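Local coordinates for protein probable dipeptidase (PDB 3B40) that probably hydrolyses dipeptides as a metal-dependent peptidase of the membrane dipeptidase (M19) family, at residues 141-146 with 169-174; 162-167 with 212-217; 206-211 with 229-234. The protein carries 11 engineered substitutions. One frame throughout, in Å; residues are numbered along the deposited sequence.

Contact 1: residues 141-146 with 169-174. Engineered in segment 169-174: A172 (natural residue Ser).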
ATOM      1  N   TYR A 141       0.821   3.633 -14.858  1.00 19.00           N
ATOM      2  CA  TYR A 141       0.083   3.133 -16.027  1.00 20.64           C
ATOM      3  C   TYR A 141      -0.951   4.127 -16.626  1.00 21.38           C
ATOM      4  O   TYR A 141      -0.910   4.400 -17.823  1.00 22.37           O
ATOM      5  CB  TYR A 141      -0.538   1.762 -15.735  1.00 20.59           C
ATOM      6  CG  TYR A 141      -1.419   1.247 -16.858  1.00 22.24           C
ATOM      7  CD1 TYR A 141      -0.853   0.618 -17.984  1.00 21.98           C
ATOM      8  CD2 TYR A 141      -2.821   1.382 -16.803  1.00 19.44           C
ATOM      9  CE1 TYR A 141      -1.651   0.145 -19.025  1.00 21.08           C
ATOM     10  CE2 TYR A 141      -3.628   0.911 -17.860  1.00 20.88           C
ATOM     11  CZ  TYR A 141      -3.032   0.295 -18.952  1.00 20.23           C
ATOM     12  OH  TYR A 141      -3.813  -0.175 -19.981  1.00 22.66           O
ATOM     13  N   PRO A 142      -1.866   4.696 -15.811  1.00 22.30           N
ATOM     14  CA  PRO A 142      -2.827   5.625 -16.434  1.00 22.43           C
ATOM     15  C   PRO A 142      -2.229   6.880 -17.094  1.00 23.29           C
ATOM     16  O   PRO A 142      -2.911   7.531 -17.903  1.00 23.00           O
ATOM     17  CB  PRO A 142      -3.695   6.061 -15.264  1.00 23.68           C
ATOM     18  CG  PRO A 142      -3.502   5.018 -14.201  1.00 22.55           C
ATOM     19  CD  PRO A 142      -2.113   4.533 -14.364  1.00 22.56           C
ATOM     20  N   LEU A 143      -0.977   7.222 -16.774  1.00 23.21           N
ATOM     21  CA  LEU A 143      -0.427   8.516 -17.177  1.00 24.38           C
ATOM     22  C   LEU A 143       0.199   8.538 -18.580  1.00 25.77           C
ATOM     23  O   LEU A 143       0.507   9.618 -19.084  1.00 26.19           O
ATOM     24  CB  LEU A 143       0.591   9.049 -16.152  1.00 23.96           C
ATOM     25  CG  LEU A 143       0.320   9.066 -14.640  1.00 23.25           C
ATOM     26  CD1 LEU A 143       1.487   9.755 -13.915  1.00 21.49           C
ATOM     27  CD2 LEU A 143      -1.007   9.762 -14.355  1.00 21.32           C
ATOM     28  N   GLY A 144       0.420   7.378 -19.198  1.00 26.22           N
ATOM     29  CA  GLY A 144       1.023   7.356 -20.543  1.00 27.49           C
ATOM     30  C   GLY A 144       2.436   7.920 -20.503  1.00 28.20           C
ATOM     31  O   GLY A 144       3.145   7.712 -19.517  1.00 28.65           O
ATOM     32  N   ASP A 145       2.840   8.649 -21.547  1.00 28.44           N
ATOM     33  CA  ASP A 145       4.191   9.236 -21.629  1.00 28.95           C
ATOM     34  C   ASP A 145       4.241  10.690 -21.180  1.00 28.72           C
ATOM     35  O   ASP A 145       5.236  11.382 -21.415  1.00 29.24           O
ATOM     36  CB  ASP A 145       4.744   9.180 -23.057  1.00 29.49           C
ATOM     37  CG  ASP A 145       4.889   7.758 -23.600  1.00 32.79           C
ATOM     38  OD1 ASP A 145       5.138   6.825 -22.801  1.00 35.53           O
ATOM     39  OD2 ASP A 145       4.758   7.583 -24.844  1.00 36.48           O
ATOM     40  N   ASP A 146       3.198  11.165 -20.514  1.00 27.54           N
ATOM     41  CA  ASP A 146       3.127  12.586 -20.240  1.00 26.66           C
ATOM     42  C   ASP A 146       3.600  12.927 -18.822  1.00 25.97           C
ATOM     43  O   ASP A 146       2.848  12.801 -17.855  1.00 26.30           O
ATOM     44  CB  ASP A 146       1.710  13.088 -20.549  1.00 26.54           C
ATOM     45  CG  ASP A 146       1.552  14.573 -20.375  1.00 27.44           C
ATOM     46  OD1 ASP A 146       2.551  15.318 -20.257  1.00 26.21           O
ATOM     47  OD2 ASP A 146       0.379  15.004 -20.368  1.00 30.05           O
ATOM     48  N   ASN A 169       4.912  -1.270 -16.062  1.00 15.52           N
ATOM     49  CA  ASN A 169       4.392  -0.174 -16.878  1.00 16.11           C
ATOM     50  C   ASN A 169       5.567   0.546 -17.542  1.00 16.47           C
ATOM     51  O   ASN A 169       6.732   0.156 -17.333  1.00 16.54           O
ATOM     52  CB  ASN A 169       3.510   0.792 -16.035  1.00 15.05           C
ATOM     53  CG  ASN A 169       4.293   1.508 -14.971  1.00 16.27           C
ATOM     54  OD1 ASN A 169       5.251   2.262 -15.271  1.00 18.79           O
ATOM     55  ND2 ASN A 169       3.905   1.300 -13.712  1.00 12.55           N
ATOM     56  N   ASP A 170       5.268   1.565 -18.352  1.00 15.61           N
ATOM     57  CA  ASP A 170       6.299   2.211 -19.192  1.00 16.57           C
ATOM     58  C   ASP A 170       7.277   3.121 -18.453  1.00 15.91           C
ATOM     59  O   ASP A 170       8.242   3.582 -19.034  1.00 16.29           O
ATOM     60  CB  ASP A 170       5.661   2.978 -20.350  1.00 16.68           C
ATOM     61  CG  ASP A 170       4.927   2.053 -21.311  1.00 17.10           C
ATOM     62  OD1 ASP A 170       5.295   0.868 -21.437  1.00 20.69           O
ATOM     63  OD2 ASP A 170       3.975   2.503 -21.928  1.00 19.76           O
ATOM     64  N   TRP A 171       7.019   3.372 -17.181  1.00 15.68           N
ATOM     65  CA  TRP A 171       7.901   4.180 -16.310  1.00 15.50           C
ATOM     66  C   TRP A 171       8.804   3.333 -15.401  1.00 14.38           C
ATOM     67  O   TRP A 171       9.936   3.710 -15.109  1.00 13.93           O
ATOM     68  CB  TRP A 171       7.031   5.084 -15.430  1.00 16.34           C
ATOM     69  CG  TRP A 171       6.381   6.235 -16.153  1.00 19.16           C
ATOM     70  CD1 TRP A 171       6.094   6.315 -17.496  1.00 23.47           C
ATOM     71  CD2 TRP A 171       5.974   7.496 -15.584  1.00 18.22           C
ATOM     72  NE1 TRP A 171       5.496   7.535 -17.783  1.00 25.35           N
ATOM     73  CE2 TRP A 171       5.407   8.271 -16.628  1.00 22.74           C
ATOM     74  CE3 TRP A 171       6.002   8.027 -14.293  1.00 18.62           C
ATOM     75  CZ2 TRP A 171       4.888   9.564 -16.416  1.00 21.11           C
ATOM     76  CZ3 TRP A 171       5.483   9.307 -14.081  1.00 20.20           C
ATOM     77  CH2 TRP A 171       4.938  10.059 -15.138  1.00 20.54           C
ATOM     78  N   ALA A 172       8.279   2.206 -14.925  1.00 13.46           N
ATOM     79  CA  ALA A 172       8.986   1.392 -13.942  1.00 12.83           C
ATOM     80  C   ALA A 172       8.572  -0.067 -14.071  1.00 12.42           C
ATOM     81  O   ALA A 172       7.382  -0.355 -14.303  1.00 11.99           O
ATOM     82  CB  ALA A 172       8.632   1.891 -12.539  1.00 12.48           C
ATOM     83  N   ASP A 173       9.528  -0.976 -13.873  1.00 12.58           N
ATOM     84  CA  ASP A 173       9.231  -2.423 -13.728  1.00 12.49           C
ATOM     85  C   ASP A 173       8.578  -2.720 -12.371  1.00 12.45           C
ATOM     86  O   ASP A 173       8.931  -2.123 -11.353  1.00 11.95           O
ATOM     87  CB  ASP A 173      10.489  -3.293 -13.828  1.00 11.59           C
ATOM     88  CG  ASP A 173      11.215  -3.175 -15.181  1.00 15.97           C
ATOM     89  OD1 ASP A 173      10.583  -2.859 -16.218  1.00 12.23           O
ATOM     90  OD2 ASP A 173      12.449  -3.407 -15.195  1.00 17.57           O
ATOM     91  N   SER A 174       7.690  -3.706 -12.350  1.00 12.87           N
ATOM     92  CA  SER A 174       7.039  -4.075 -11.115  1.00 14.05           C
ATOM     93  C   SER A 174       7.797  -5.239 -10.454  1.00 13.67           C
ATOM     94  O   SER A 174       8.502  -5.984 -11.123  1.00 14.55           O
ATOM     95  CB  SER A 174       5.578  -4.439 -11.386  1.00 12.73           C
ATOM     96  OG  SER A 174       4.958  -4.997 -10.230  1.00 15.92           O
TER
HETATM   97  O   HOH W   1       3.204   5.020 -21.568  1.00 42.61           O
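The indole of W171 reaches the turn at 143-146 because CG stands anti to its own carbonyl carbon (chi1 -73°), and L143 adopts the same first-torsion arrangement (chi1 -47°) to bring a methyl up to it. Both segments lie in loops of the TIM-barrel fold, one following strand 131-138 and the other strand 160-162, and L143 to D146 form a type II' beta turn with G144 at positive phi. The two side chains cross at about a right angle, CD1 of L143 lying 3.7 Å from CH2 of W171, while L150 of helix 148-155 packs on both. The other end of the indole is polar: NE1 donates to G144 O at 2.9 Å, but the bond is bent and weak. D146 O approaches the rim of the ring near its plane. N169 shapes its loop through an Asx turn, OD1 taking W171 N at 2.8 Å in the carbonyl plane; the N of A172, an engineered residue, comes from above that plane and extends the turn to an Asx motif. Nearer solvent, D145 and D170 bring like charges together, which a shared water probably eases: it donates to D145 OD1 at 2.9 Å and to D170 OD2 at 2.7 Å.

Contact 2: residues 162-167 with 212-217. Engineered in segment 162-167: S164 (natural residue Asn).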
ATOM      1  N   GLY A 162       3.440   6.571  -6.090  1.00 14.33           N
ATOM      2  CA  GLY A 162       4.126   5.292  -6.289  1.00 14.90           C
ATOM      3  C   GLY A 162       4.061   4.940  -7.749  1.00 14.62           C
ATOM      4  O   GLY A 162       3.002   4.984  -8.355  1.00 16.26           O
ATOM      5  N   PHE A 163       5.202   4.643  -8.341  1.00 15.18           N
ATOM      6  CA  PHE A 163       5.258   4.284  -9.754  1.00 14.88           C
ATOM      7  C   PHE A 163       4.516   3.023 -10.103  1.00 15.41           C
ATOM      8  O   PHE A 163       4.061   2.857 -11.250  1.00 15.24           O
ATOM      9  CB  PHE A 163       6.710   4.020 -10.127  1.00 15.45           C
ATOM     10  CG  PHE A 163       7.537   5.265 -10.287  1.00 15.81           C
ATOM     11  CD1 PHE A 163       7.918   5.669 -11.545  1.00 14.94           C
ATOM     12  CD2 PHE A 163       7.982   5.996  -9.168  1.00 16.58           C
ATOM     13  CE1 PHE A 163       8.711   6.816 -11.721  1.00 17.45           C
ATOM     14  CE2 PHE A 163       8.747   7.140  -9.336  1.00 19.17           C
ATOM     15  CZ  PHE A 163       9.135   7.539 -10.615  1.00 17.11           C
ATOM     16  N   SER A 164       4.453   2.086  -9.159  1.00 15.36           N
ATOM     17  CA  SER A 164       4.058   0.733  -9.527  1.00 15.19           C
ATOM     18  C   SER A 164       2.861   0.210  -8.817  1.00 15.49           C
ATOM     19  O   SER A 164       2.535   0.652  -7.730  1.00 17.06           O
ATOM     20  CB  SER A 164       5.203  -0.258  -9.299  1.00 14.60           C
ATOM     21  OG  SER A 164       6.342   0.086 -10.057  1.00 15.23           O
ATOM     22  N   TYR A 165       2.200  -0.730  -9.479  1.00 16.18           N
ATOM     23  CA  TYR A 165       1.322  -1.692  -8.853  1.00 17.10           C
ATOM     24  C   TYR A 165       1.763  -3.080  -9.368  1.00 17.20           C
ATOM     25  O   TYR A 165       2.934  -3.274  -9.748  1.00 18.04           O
ATOM     26  CB  TYR A 165      -0.142  -1.356  -9.186  1.00 17.10           C
ATOM     27  CG  TYR A 165      -1.193  -2.115  -8.408  1.00 16.65           C
ATOM     28  CD1 TYR A 165      -1.339  -1.962  -7.013  1.00 17.84           C
ATOM     29  CD2 TYR A 165      -2.064  -2.977  -9.072  1.00 16.36           C
ATOM     30  CE1 TYR A 165      -2.347  -2.681  -6.296  1.00 17.38           C
ATOM     31  CE2 TYR A 165      -3.029  -3.702  -8.379  1.00 19.55           C
ATOM     32  CZ  TYR A 165      -3.181  -3.542  -6.994  1.00 19.79           C
ATOM     33  OH  TYR A 165      -4.173  -4.252  -6.346  1.00 16.88           O
ATOM     34  N   VAL A 166       0.863  -4.049  -9.328  1.00 17.31           N
ATOM     35  CA  VAL A 166       1.002  -5.308 -10.089  1.00 17.30           C
ATOM     36  C   VAL A 166       1.044  -4.983 -11.604  1.00 16.26           C
ATOM     37  O   VAL A 166       0.279  -4.136 -12.085  1.00 16.66           O
ATOM     38  CB  VAL A 166      -0.181  -6.270  -9.742  1.00 17.31           C
ATOM     39  CG1 VAL A 166      -0.099  -7.542 -10.550  1.00 18.93           C
ATOM     40  CG2 VAL A 166      -0.158  -6.642  -8.260  1.00 16.73           C
ATOM     41  N   GLY A 167       1.950  -5.621 -12.347  1.00 16.68           N
ATOM     42  CA  GLY A 167       2.083  -5.377 -13.782  1.00 15.36           C
ATOM     43  C   GLY A 167       3.184  -4.360 -14.056  1.00 15.61           C
ATOM     44  O   GLY A 167       3.310  -3.377 -13.339  1.00 15.28           O
ATOM     45  N   SER A 212       6.913   1.126  -2.740  1.00 12.18           N
ATOM     46  CA  SER A 212       6.199  -0.154  -2.569  1.00 12.36           C
ATOM     47  C   SER A 212       5.661  -0.579  -3.941  1.00 12.57           C
ATOM     48  O   SER A 212       5.153   0.273  -4.656  1.00 12.68           O
ATOM     49  CB  SER A 212       5.048  -0.026  -1.561  1.00 12.43           C
ATOM     50  OG  SER A 212       5.551   0.012  -0.232  1.00 12.89           O
ATOM     51  N   GLN A 213       5.824  -1.869  -4.294  1.00 12.34           N
ATOM     52  CA  GLN A 213       5.326  -2.492  -5.548  1.00 12.18           C
ATOM     53  C   GLN A 213       6.347  -2.480  -6.716  1.00 12.43           C
ATOM     54  O   GLN A 213       6.222  -3.247  -7.672  1.00 12.51           O
ATOM     55  CB  GLN A 213       3.983  -1.900  -6.012  1.00 12.98           C
ATOM     56  CG  GLN A 213       2.787  -1.883  -4.977  1.00 13.22           C
ATOM     57  CD  GLN A 213       1.790  -3.010  -5.107  1.00 13.44           C
ATOM     58  OE1 GLN A 213       1.916  -3.875  -5.977  1.00 16.17           O
ATOM     59  NE2 GLN A 213       0.745  -3.005  -4.224  1.00 13.75           N
ATOM     60  N   MET A 214       7.325  -1.576  -6.641  1.00 11.69           N
ATOM     61  CA  MET A 214       8.358  -1.397  -7.656  1.00 12.02           C
ATOM     62  C   MET A 214       9.368  -2.551  -7.598  1.00 12.23           C
ATOM     63  O   MET A 214       9.673  -3.042  -6.524  1.00 12.82           O
ATOM     64  CB  MET A 214       9.105  -0.072  -7.380  1.00 11.26           C
ATOM     65  CG  MET A 214       8.258   1.205  -7.693  1.00 13.95           C
ATOM     66  SD  MET A 214       9.084   2.819  -7.446  1.00 11.86           S
ATOM     67  CE  MET A 214      10.110   2.962  -8.889  1.00 18.10           C
ATOM     68  N   SER A 215       9.913  -2.956  -8.747  1.00 13.16           N
ATOM     69  CA  SER A 215      10.996  -3.942  -8.800  1.00 12.94           C
ATOM     70  C   SER A 215      12.219  -3.450  -7.989  1.00 13.13           C
ATOM     71  O   SER A 215      12.343  -2.239  -7.666  1.00 13.98           O
ATOM     72  CB  SER A 215      11.386  -4.220 -10.263  1.00 13.78           C
ATOM     73  OG  SER A 215      12.252  -3.214 -10.726  1.00 12.86           O
ATOM     74  N   THR A 216      13.103  -4.374  -7.643  1.00 12.86           N
ATOM     75  CA  THR A 216      14.326  -4.039  -6.903  1.00 13.04           C
ATOM     76  C   THR A 216      15.242  -3.078  -7.633  1.00 12.61           C
ATOM     77  O   THR A 216      15.737  -2.123  -7.029  1.00 12.13           O
ATOM     78  CB  THR A 216      15.095  -5.298  -6.485  1.00 13.34           C
ATOM     79  OG1 THR A 216      14.278  -6.001  -5.532  1.00 15.06           O
ATOM     80  CG2 THR A 216      16.453  -4.924  -5.803  1.00 11.65           C
ATOM     81  N   LYS A 217      15.452  -3.313  -8.922  1.00 12.55           N
ATOM     82  CA  LYS A 217      16.267  -2.395  -9.720  1.00 13.46           C
ATOM     83  C   LYS A 217      15.690  -0.997  -9.832  1.00 13.33           C
ATOM     84  O   LYS A 217      16.447  -0.026  -9.881  1.00 13.77           O
ATOM     85  CB  LYS A 217      16.506  -2.951 -11.122  1.00 13.59           C
ATOM     86  CG  LYS A 217      17.527  -4.083 -11.144  1.00 16.17           C
ATOM     87  CD  LYS A 217      17.484  -4.791 -12.512  1.00 20.07           C
ATOM     88  CE  LYS A 217      18.262  -6.115 -12.466  1.00 24.70           C
ATOM     89  NZ  LYS A 217      19.681  -5.896 -12.035  1.00 26.88           N
TER
HETATM   90  O   HOH W   2       5.256   2.347  -6.264  1.00 17.79           O
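In this part of the barrel the loop after strand 160-162 meets the turn that leads from strand 208-210 into helix 216-225, joined at one end by a Met-aromatic contact between F163 and M214. M214 SD sits 4.7 Å from the centroid of the F163 ring, obliquely placed, and its CE methyl comes within 3.7 Å of F163 CD2. A198, V199 and L202 of helix 193-205 also pack on the phenyl group. Next along, S164, an engineered residue, is pressed against the same methionine, its OG 3.2 Å from M214 CG. At the other end Q213 bends at its second torsion (chi2 -98°) and runs alongside Y165, pointing the same way, with amide and ring planes 31° apart. Its NE2 lies 3.6 Å from Y165 CD1. The polar ends of this pair bond to residues outside the two segments: R176 to Q213 OE1, H234 NE2 to Q213 NE2 and D362 to Y165 OH. A water bridges the backbones, accepting from S164 N at 3.0 Å and donating to S212 O at 2.6 Å. Between residues 162-167 and 212-217 the contact is thus mainly van der Waals, and with R176 on OE1 and H234 on NE2 the flip of the buried amide is probably set.

Contact 3: residues 206-211 with 229-234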
ATOM      1  N   GLY A 206       7.947  18.448  -4.888  1.00 12.48           N
ATOM      2  CA  GLY A 206       7.751  18.186  -3.451  1.00 12.54           C
ATOM      3  C   GLY A 206       6.717  17.093  -3.181  1.00 13.30           C
ATOM      4  O   GLY A 206       5.923  17.185  -2.231  1.00 14.11           O
ATOM      5  N   VAL A 207       6.752  16.040  -3.992  1.00 12.69           N
ATOM      6  CA  VAL A 207       5.836  14.896  -3.875  1.00 13.00           C
ATOM      7  C   VAL A 207       6.648  13.719  -3.388  1.00 12.92           C
ATOM      8  O   VAL A 207       7.748  13.480  -3.906  1.00 13.20           O
ATOM      9  CB  VAL A 207       5.163  14.561  -5.237  1.00 12.54           C
ATOM     10  CG1 VAL A 207       4.414  13.196  -5.183  1.00 12.60           C
ATOM     11  CG2 VAL A 207       4.223  15.648  -5.604  1.00 10.23           C
ATOM     12  N   ILE A 208       6.134  13.019  -2.369  1.00 12.05           N
ATOM     13  CA  ILE A 208       6.845  11.891  -1.790  1.00 11.48           C
ATOM     14  C   ILE A 208       6.877  10.776  -2.830  1.00 11.89           C
ATOM     15  O   ILE A 208       5.823  10.397  -3.361  1.00 12.02           O
ATOM     16  CB  ILE A 208       6.153  11.336  -0.504  1.00 10.94           C
ATOM     17  CG1 ILE A 208       6.033  12.402   0.598  1.00 11.61           C
ATOM     18  CG2 ILE A 208       6.940  10.123   0.047  1.00  9.21           C
ATOM     19  CD1 ILE A 208       4.932  12.096   1.633  1.00 10.17           C
ATOM     20  N   ILE A 209       8.067  10.269  -3.126  1.00 11.20           N
ATOM     21  CA  ILE A 209       8.181   9.054  -3.953  1.00 10.58           C
ATOM     22  C   ILE A 209       7.968   7.781  -3.135  1.00 11.11           C
ATOM     23  O   ILE A 209       8.641   7.569  -2.110  1.00 11.56           O
ATOM     24  CB  ILE A 209       9.538   8.969  -4.704  1.00 10.61           C
ATOM     25  CG1 ILE A 209       9.723  10.182  -5.635  1.00 10.09           C
ATOM     26  CG2 ILE A 209       9.619   7.591  -5.488  1.00  8.62           C
ATOM     27  CD1 ILE A 209      11.174  10.445  -6.048  1.00 10.91           C
ATOM     28  N   ASP A 210       7.045   6.939  -3.604  1.00 11.64           N
ATOM     29  CA  ASP A 210       6.653   5.684  -2.935  1.00 12.55           C
ATOM     30  C   ASP A 210       7.192   4.482  -3.729  1.00 13.35           C
ATOM     31  O   ASP A 210       6.885   4.333  -4.915  1.00 13.59           O
ATOM     32  CB  ASP A 210       5.125   5.641  -2.820  1.00 13.10           C
ATOM     33  CG  ASP A 210       4.593   4.352  -2.190  1.00 15.54           C
ATOM     34  OD1 ASP A 210       5.374   3.525  -1.658  1.00  9.34           O
ATOM     35  OD2 ASP A 210       3.353   4.181  -2.245  1.00 14.84           O
ATOM     36  N   VAL A 211       8.028   3.661  -3.084  1.00 12.23           N
ATOM     37  CA  VAL A 211       8.652   2.557  -3.762  1.00 13.20           C
ATOM     38  C   VAL A 211       7.974   1.194  -3.542  1.00 12.79           C
ATOM     39  O   VAL A 211       8.413   0.216  -4.120  1.00 12.67           O
ATOM     40  CB  VAL A 211      10.186   2.455  -3.447  1.00 12.45           C
ATOM     41  CG1 VAL A 211      10.880   3.784  -3.792  1.00 11.68           C
ATOM     42  CG2 VAL A 211      10.400   2.078  -1.994  1.00 14.09           C
ATOM     43  N   PRO A 229      13.767  12.318   0.871  1.00 13.74           N
ATOM     44  CA  PRO A 229      13.286  11.056   1.475  1.00 14.40           C
ATOM     45  C   PRO A 229      12.306  10.289   0.600  1.00 13.84           C
ATOM     46  O   PRO A 229      11.465  10.884  -0.084  1.00 13.49           O
ATOM     47  CB  PRO A 229      12.636  11.510   2.792  1.00 13.73           C
ATOM     48  CG  PRO A 229      13.525  12.775   3.171  1.00 13.59           C
ATOM     49  CD  PRO A 229      13.756  13.433   1.850  1.00 14.28           C
ATOM     50  N   ILE A 230      12.475   8.969   0.587  1.00 13.69           N
ATOM     51  CA  ILE A 230      11.551   8.093  -0.111  1.00 14.12           C
ATOM     52  C   ILE A 230      10.859   7.192   0.906  1.00 13.83           C
ATOM     53  O   ILE A 230      11.342   7.027   2.044  1.00 13.71           O
ATOM     54  CB  ILE A 230      12.243   7.288  -1.271  1.00 13.85           C
ATOM     55  CG1 ILE A 230      13.273   6.281  -0.758  1.00 14.35           C
ATOM     56  CG2 ILE A 230      12.930   8.304  -2.320  1.00 13.77           C
ATOM     57  CD1 ILE A 230      13.776   5.289  -1.866  1.00 16.64           C
ATOM     58  N   VAL A 231       9.733   6.625   0.504  1.00 12.38           N
ATOM     59  CA  VAL A 231       8.897   5.869   1.412  1.00 13.11           C
ATOM     60  C   VAL A 231       8.473   4.565   0.740  1.00 12.62           C
ATOM     61  O   VAL A 231       8.368   4.488  -0.486  1.00 13.40           O
ATOM     62  CB  VAL A 231       7.657   6.768   1.840  1.00 13.45           C
ATOM     63  CG1 VAL A 231       6.544   5.963   2.451  1.00 15.75           C
ATOM     64  CG2 VAL A 231       8.148   7.928   2.819  1.00 12.10           C
ATOM     65  N   ALA A 232       8.274   3.522   1.529  1.00 11.84           N
ATOM     66  CA  ALA A 232       7.559   2.365   1.065  1.00 12.00           C
ATOM     67  C   ALA A 232       6.215   2.387   1.829  1.00 11.89           C
ATOM     68  O   ALA A 232       6.190   2.067   3.018  1.00 11.68           O
ATOM     69  CB  ALA A 232       8.349   1.086   1.382  1.00 11.68           C
ATOM     70  N   SER A 233       5.131   2.753   1.140  1.00 10.80           N
ATOM     71  CA  SER A 233       3.856   3.044   1.792  1.00 11.48           C
ATOM     72  C   SER A 233       3.129   1.768   2.299  1.00 11.78           C
ATOM     73  O   SER A 233       2.283   1.851   3.188  1.00 11.18           O
ATOM     74  CB  SER A 233       2.957   3.840   0.840  1.00 11.13           C
ATOM     75  OG  SER A 233       2.529   2.992  -0.220  1.00 11.48           O
ATOM     76  N   HIS A 234       3.477   0.600   1.740  1.00 11.10           N
ATOM     77  CA  HIS A 234       2.931  -0.678   2.205  1.00 10.99           C
ATOM     78  C   HIS A 234       3.838  -1.808   1.766  1.00 11.63           C
ATOM     79  O   HIS A 234       3.664  -2.343   0.641  1.00 12.34           O
ATOM     80  CB  HIS A 234       1.479  -0.908   1.714  1.00 10.41           C
ATOM     81  CG  HIS A 234       1.282  -0.795   0.219  1.00  9.88           C
ATOM     82  ND1 HIS A 234       1.799   0.236  -0.533  1.00 11.48           N
ATOM     83  CD2 HIS A 234       0.559  -1.554  -0.645  1.00 10.44           C
ATOM     84  CE1 HIS A 234       1.422   0.102  -1.796  1.00 13.53           C
ATOM     85  NE2 HIS A 234       0.657  -0.968  -1.889  1.00 12.98           N
TER
HETATM   86  O   HOH W   3      10.561  11.467  -2.549  1.00 12.33           O
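CD1 of I230 meets CG1 of V211 at 3.8 Å, the two side chains crossing at about a right angle. I230 CG1 is wedged between its own backbone N and carbonyl carbon (chi1 66°), which leaves CG2 to lie near CB of I209. V222 of helix 216-225 packs on all three residues, and I209 also touches V199 and L202 of helix 193-205, so the face that carries I209 and I230 is packed against helices 193-205 and 216-225. I208 and V231 form a second apolar patch, their CG2 methyls 3.7 Å apart, with I208 backed by F400, W404 and V407 of helix 389-409. Strands 208-210 and 230-232 run parallel as the two strands of a beta-alpha-beta crossover, helix 216-225 connecting them within the TIM barrel. V231 bonds to either side of D210, its N donating to I209 O at 3.0 Å and its O accepting from V211 N at 2.7 Å. At the beginning of the pair, a water links I209 N to P229 O. At the far end, where segment 229-234 turns a corner at S233 and H234, the carboxylate of D210 meets S233, CG lying anti to the backbone N (chi1 178°). OD1 accepts S233 N at 2.9 Å from above the carboxylate plane and also takes S212 N. S233 OG donates to D210 OD2, at a refined length so short that its value is doubtful, and itself accepts from H234 ND1 at 2.9 Å.

All three contacts belong to one TIM barrel; contacts 2 and 3 lie in the core, and contact 1 nearer the surface. Contact 3, in the sheet itself, combines parallel backbone bonds centred on V231 with apolar packing and a carboxylate-serine edge; contact 2 joins the chain leaving strands 160-162 and 208-210 mainly by side-chain packing; contact 1 is partly exposed, with a weak indole bond and a water between two acids. Contacts 1 and 2 share the loop after strand 160-162 and touch, S174 OG bonding to Y165 O and D173 O to S215 N. Contact 2 meets contact 3 through S212 OG and H234 N. Contacts 1 and 3 stay apart, their nearest atoms about 8 Å from each other, with contact 2 touching both.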